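Local coordinates for uncharacterized protein MJ1062 (Methanocaldococcus jannaschii, PDB 3EO4) that is of unknown function but carries a GNAT-type acetyltransferase domain, the part present here, and so probably transfers acyl groups as part of a longer protein, at residues V81-I93 with V115-A129. Sequence-based numbering, arbitrary orientation.
Sequences VNVSQLNTDNPEI and VLKWLKNIGYKKAHA
His-128 and Asn-90 meet side chain to side chain: ND1 of His-128 donates to OD1 of Asn-90 at 2.8 Å, the oxygen lying in the imidazole plane although the nitrogen stands well above the plane of the amide. Asn-90 reaches the ring because chi1 (-164°) turns its amide beside its own carbonyl carbon, toward strand 126-132. The other ring nitrogen, NE2, is hydrogen-bonded to a water at 2.8 Å that also donates to OE1 of Glu-92, whose CA sits over the imidazole face. Alongside, the two main chains are joined by a single bridge, N of His-128 giving to O of Pro-91 (2.8 Å) and N of Ile-93 to O of His-128 (2.7 Å), which ties the end strand of the five-stranded sheet to strand 126-132, the two halves of the GNAT fold. An alanine in place of His-128 removes both ring nitrogens, which is likely to leave OD1 of Asn-90 without this N-H donor and the water without one of its partners.

After the Schellman turn at Gly-123, the Tyr-124 ring takes CG of Pro-91 over one face in a CH-pi contact, and its OH donates to O of Leu-86 at 2.4 Å, a doubtfully short length. Within the type I beta turn from Gln-85 to Thr-88, O of Gln-85 accepts from both N and OG1 of Thr-88, and that OG1 receives N of Asn-90 in an ST turn. A second water links O of Asp-89 to N of Lys-125. Ile-93 CD1 packs on Leu-119 CD1 (3.7 Å) under helix 107-121. Polar bonds thus fix the loop's path along an apolar core, and Leu-86 and Tyr-124 line a pocket holding a polyether, probably from the crystallisation liquor.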
# COMPACT_ATOMS: atom_id res chain seq x y z
N VAL A 81 -0.39 -11.42 -8.08
CA VAL A 81 -0.80 -12.07 -9.33
C VAL A 81 -1.88 -13.09 -8.97
O VAL A 81 -1.85 -13.66 -7.87
CB VAL A 81 0.41 -12.70 -10.09
CG1 VAL A 81 1.01 -13.88 -9.34
CG2 VAL A 81 0.04 -13.05 -11.56
N ASN A 82 -2.85 -13.27 -9.86
CA ASN A 82 -4.05 -14.06 -9.57
C ASN A 82 -4.62 -14.71 -10.84
O ASN A 82 -4.35 -14.23 -11.95
CB ASN A 82 -5.13 -13.20 -8.88
CG ASN A 82 -5.68 -12.09 -9.78
OD1 ASN A 82 -6.15 -12.35 -10.89
ND2 ASN A 82 -5.66 -10.87 -9.30
N VAL A 83 -5.36 -15.82 -10.66
CA VAL A 83 -6.15 -16.48 -11.72
C VAL A 83 -7.53 -16.71 -11.18
O VAL A 83 -7.70 -17.14 -10.05
CB VAL A 83 -5.59 -17.86 -12.17
CG1 VAL A 83 -4.19 -17.71 -12.65
CG2 VAL A 83 -5.57 -18.83 -11.02
N SER A 84 -8.53 -16.43 -12.00
CA SER A 84 -9.90 -16.62 -11.59
C SER A 84 -10.63 -17.32 -12.74
O SER A 84 -10.03 -17.54 -13.80
CB SER A 84 -10.53 -15.27 -11.24
OG SER A 84 -10.45 -14.37 -12.34
N GLN A 85 -11.89 -17.68 -12.53
CA GLN A 85 -12.66 -18.45 -13.50
C GLN A 85 -12.03 -19.83 -13.78
O GLN A 85 -12.02 -20.29 -14.91
CB GLN A 85 -12.90 -17.64 -14.79
CG GLN A 85 -13.53 -16.27 -14.51
CD GLN A 85 -13.62 -15.37 -15.73
OE1 GLN A 85 -13.16 -14.23 -15.69
NE2 GLN A 85 -14.27 -15.84 -16.79
N LEU A 86 -11.50 -20.46 -12.73
CA LEU A 86 -10.84 -21.78 -12.81
C LEU A 86 -11.81 -22.91 -13.11
O LEU A 86 -11.38 -24.02 -13.44
CB LEU A 86 -10.10 -22.10 -11.50
CG LEU A 86 -8.79 -21.35 -11.25
CD1 LEU A 86 -8.28 -21.61 -9.81
CD2 LEU A 86 -7.70 -21.65 -12.36
N ASN A 87 -13.10 -22.63 -12.96
CA ASN A 87 -14.14 -23.58 -13.32
C ASN A 87 -14.48 -23.58 -14.80
O ASN A 87 -15.42 -24.25 -15.21
CB ASN A 87 -15.39 -23.37 -12.46
CG ASN A 87 -15.96 -21.96 -12.56
OD1 ASN A 87 -17.16 -21.78 -12.42
ND2 ASN A 87 -15.11 -20.96 -12.79
N THR A 88 -13.70 -22.85 -15.60
CA THR A 88 -13.89 -22.80 -17.05
C THR A 88 -12.60 -23.29 -17.70
O THR A 88 -11.56 -23.44 -17.04
CB THR A 88 -14.20 -21.34 -17.56
OG1 THR A 88 -12.99 -20.56 -17.62
CG2 THR A 88 -15.21 -20.64 -16.65
N ASP A 89 -12.65 -23.53 -19.00
CA ASP A 89 -11.46 -23.99 -19.72
C ASP A 89 -10.51 -22.85 -20.10
O ASP A 89 -9.55 -23.07 -20.84
CB ASP A 89 -11.87 -24.76 -20.98
CG ASP A 89 -12.50 -23.86 -22.03
OD1 ASP A 89 -12.82 -22.70 -21.73
OD2 ASP A 89 -12.69 -24.33 -23.17
N ASN A 90 -10.78 -21.63 -19.60
CA ASN A 90 -10.08 -20.41 -20.04
C ASN A 90 -10.07 -19.40 -18.88
O ASN A 90 -10.81 -18.41 -18.85
CB ASN A 90 -10.74 -19.85 -21.32
CG ASN A 90 -9.86 -18.84 -22.07
OD1 ASN A 90 -9.02 -18.14 -21.50
ND2 ASN A 90 -10.12 -18.74 -23.38
N PRO A 91 -9.24 -19.70 -17.87
CA PRO A 91 -9.18 -18.82 -16.72
C PRO A 91 -8.58 -17.45 -17.04
O PRO A 91 -7.78 -17.30 -18.00
CB PRO A 91 -8.30 -19.60 -15.73
CG PRO A 91 -7.51 -20.50 -16.57
CD PRO A 91 -8.40 -20.89 -17.70
N GLU A 92 -8.96 -16.49 -16.21
CA GLU A 92 -8.53 -15.11 -16.33
C GLU A 92 -7.36 -14.81 -15.39
O GLU A 92 -7.41 -15.14 -14.19
CB GLU A 92 -9.69 -14.19 -16.04
CG GLU A 92 -9.33 -12.72 -16.15
CD GLU A 92 -10.54 -11.82 -15.89
OE1 GLU A 92 -11.67 -12.25 -16.13
OE2 GLU A 92 -10.35 -10.67 -15.47
N ILE A 93 -6.32 -14.17 -15.93
CA ILE A 93 -5.12 -13.81 -15.14
C ILE A 93 -5.14 -12.32 -14.85
O ILE A 93 -5.32 -11.51 -15.76
CB ILE A 93 -3.79 -14.09 -15.92
CG1 ILE A 93 -3.80 -15.46 -16.60
CG2 ILE A 93 -2.52 -13.85 -15.04
CD1 ILE A 93 -3.86 -16.54 -15.67
N VAL A 115 2.50 -18.35 -13.19
CA VAL A 115 1.09 -18.76 -13.14
C VAL A 115 0.70 -19.63 -14.35
O VAL A 115 0.07 -20.66 -14.17
CB VAL A 115 0.15 -17.53 -12.99
CG1 VAL A 115 -1.31 -17.94 -13.13
CG2 VAL A 115 0.37 -16.87 -11.64
N LEU A 116 1.11 -19.24 -15.57
CA LEU A 116 0.86 -20.04 -16.76
C LEU A 116 1.43 -21.45 -16.68
O LEU A 116 0.80 -22.41 -17.15
CB LEU A 116 1.38 -19.35 -18.04
CG LEU A 116 0.83 -17.94 -18.32
CD1 LEU A 116 1.58 -17.32 -19.47
CD2 LEU A 116 -0.68 -17.90 -18.58
N LYS A 117 2.61 -21.58 -16.09
CA LYS A 117 3.23 -22.90 -15.94
C LYS A 117 2.39 -23.76 -14.98
O LYS A 117 2.19 -24.95 -15.23
CB LYS A 117 4.68 -22.78 -15.46
CG LYS A 117 5.54 -24.03 -15.69
CD LYS A 117 6.00 -24.12 -17.18
CE LYS A 117 5.95 -25.55 -17.76
NZ LYS A 117 6.95 -26.47 -17.15
N TRP A 118 1.92 -23.17 -13.89
CA TRP A 118 1.12 -23.89 -12.92
C TRP A 118 -0.19 -24.34 -13.57
O TRP A 118 -0.58 -25.49 -13.42
CB TRP A 118 0.83 -23.00 -11.72
CG TRP A 118 -0.12 -23.59 -10.70
CD1 TRP A 118 0.17 -24.55 -9.78
CD2 TRP A 118 -1.51 -23.26 -10.51
NE1 TRP A 118 -0.95 -24.85 -9.03
CE2 TRP A 118 -1.99 -24.06 -9.45
CE3 TRP A 118 -2.40 -22.40 -11.15
CZ2 TRP A 118 -3.31 -24.00 -9.00
CZ3 TRP A 118 -3.71 -22.33 -10.70
CH2 TRP A 118 -4.16 -23.13 -9.63
N LEU A 119 -0.85 -23.45 -14.30
CA LEU A 119 -2.09 -23.80 -15.04
C LEU A 119 -1.94 -24.95 -16.03
O LEU A 119 -2.76 -25.88 -16.07
CB LEU A 119 -2.62 -22.57 -15.80
CG LEU A 119 -3.15 -21.43 -14.96
CD1 LEU A 119 -3.39 -20.24 -15.90
CD2 LEU A 119 -4.47 -21.85 -14.23
N LYS A 120 -0.89 -24.84 -16.85
CA LYS A 120 -0.54 -25.84 -17.85
C LYS A 120 -0.33 -27.23 -17.23
O LYS A 120 -0.82 -28.23 -17.75
CB LYS A 120 0.74 -25.44 -18.59
CG LYS A 120 1.06 -26.34 -19.75
CD LYS A 120 2.21 -25.79 -20.59
CE LYS A 120 2.51 -26.73 -21.75
NZ LYS A 120 2.82 -25.94 -23.00
N ASN A 121 0.37 -27.27 -16.11
CA ASN A 121 0.78 -28.53 -15.53
C ASN A 121 -0.38 -29.34 -14.96
O ASN A 121 -0.31 -30.57 -14.87
CB ASN A 121 1.83 -28.28 -14.45
CG ASN A 121 3.21 -28.04 -15.03
OD1 ASN A 121 3.45 -28.19 -16.24
ND2 ASN A 121 4.15 -27.70 -14.15
N ILE A 122 -1.45 -28.64 -14.56
CA ILE A 122 -2.68 -29.28 -14.13
C ILE A 122 -3.75 -29.43 -15.21
O ILE A 122 -4.87 -29.86 -14.91
CB ILE A 122 -3.30 -28.61 -12.88
CG1 ILE A 122 -3.53 -27.12 -13.11
CG2 ILE A 122 -2.42 -28.91 -11.63
CD1 ILE A 122 -4.34 -26.52 -12.04
N GLY A 123 -3.40 -29.08 -16.44
CA GLY A 123 -4.19 -29.42 -17.60
C GLY A 123 -5.06 -28.37 -18.26
O GLY A 123 -5.89 -28.72 -19.08
N TYR A 124 -4.89 -27.09 -17.91
CA TYR A 124 -5.49 -26.02 -18.70
C TYR A 124 -4.77 -25.91 -20.03
O TYR A 124 -3.58 -26.17 -20.12
CB TYR A 124 -5.46 -24.67 -17.96
CG TYR A 124 -6.39 -24.66 -16.77
CD1 TYR A 124 -7.76 -24.33 -16.94
CD2 TYR A 124 -5.93 -24.97 -15.47
CE1 TYR A 124 -8.63 -24.31 -15.86
CE2 TYR A 124 -6.80 -24.94 -14.38
CZ TYR A 124 -8.16 -24.63 -14.59
OH TYR A 124 -9.07 -24.64 -13.54
N LYS A 125 -5.50 -25.51 -21.06
CA LYS A 125 -4.95 -25.37 -22.40
C LYS A 125 -5.00 -23.90 -22.89
O LYS A 125 -4.31 -23.55 -23.85
CB LYS A 125 -5.65 -26.33 -23.39
CG LYS A 125 -5.58 -27.86 -23.04
CD LYS A 125 -4.17 -28.48 -23.24
CE LYS A 125 -4.16 -30.03 -23.36
NZ LYS A 125 -4.28 -30.81 -22.05
N LYS A 126 -5.81 -23.07 -22.23
CA LYS A 126 -5.92 -21.63 -22.53
C LYS A 126 -6.01 -20.78 -21.26
O LYS A 126 -6.37 -21.30 -20.18
CB LYS A 126 -7.18 -21.30 -23.36
CG LYS A 126 -7.72 -22.40 -24.17
CD LYS A 126 -9.20 -22.20 -24.42
CE LYS A 126 -9.56 -22.72 -25.80
NZ LYS A 126 -8.70 -22.07 -26.87
N ALA A 127 -5.74 -19.48 -21.43
CA ALA A 127 -5.86 -18.48 -20.38
C ALA A 127 -6.03 -17.12 -21.04
O ALA A 127 -5.65 -16.94 -22.21
CB ALA A 127 -4.62 -18.47 -19.43
N HIS A 128 -6.60 -16.17 -20.30
CA HIS A 128 -6.80 -14.83 -20.85
C HIS A 128 -6.55 -13.74 -19.82
O HIS A 128 -6.41 -14.01 -18.64
CB HIS A 128 -8.18 -14.68 -21.52
CG HIS A 128 -9.33 -14.70 -20.57
ND1 HIS A 128 -9.99 -15.85 -20.21
CD2 HIS A 128 -9.98 -13.69 -19.93
CE1 HIS A 128 -10.98 -15.56 -19.39
NE2 HIS A 128 -11.00 -14.26 -19.20
N ALA A 129 -6.50 -12.50 -20.30
CA ALA A 129 -6.36 -11.31 -19.45
C ALA A 129 -7.36 -10.27 -19.98
O ALA A 129 -7.60 -10.23 -21.17
CB ALA A 129 -4.93 -10.77 -19.52
O HOH W 1 -8.16 -25.22 -20.75
O HOH W 2 -13.53 -13.30 -18.37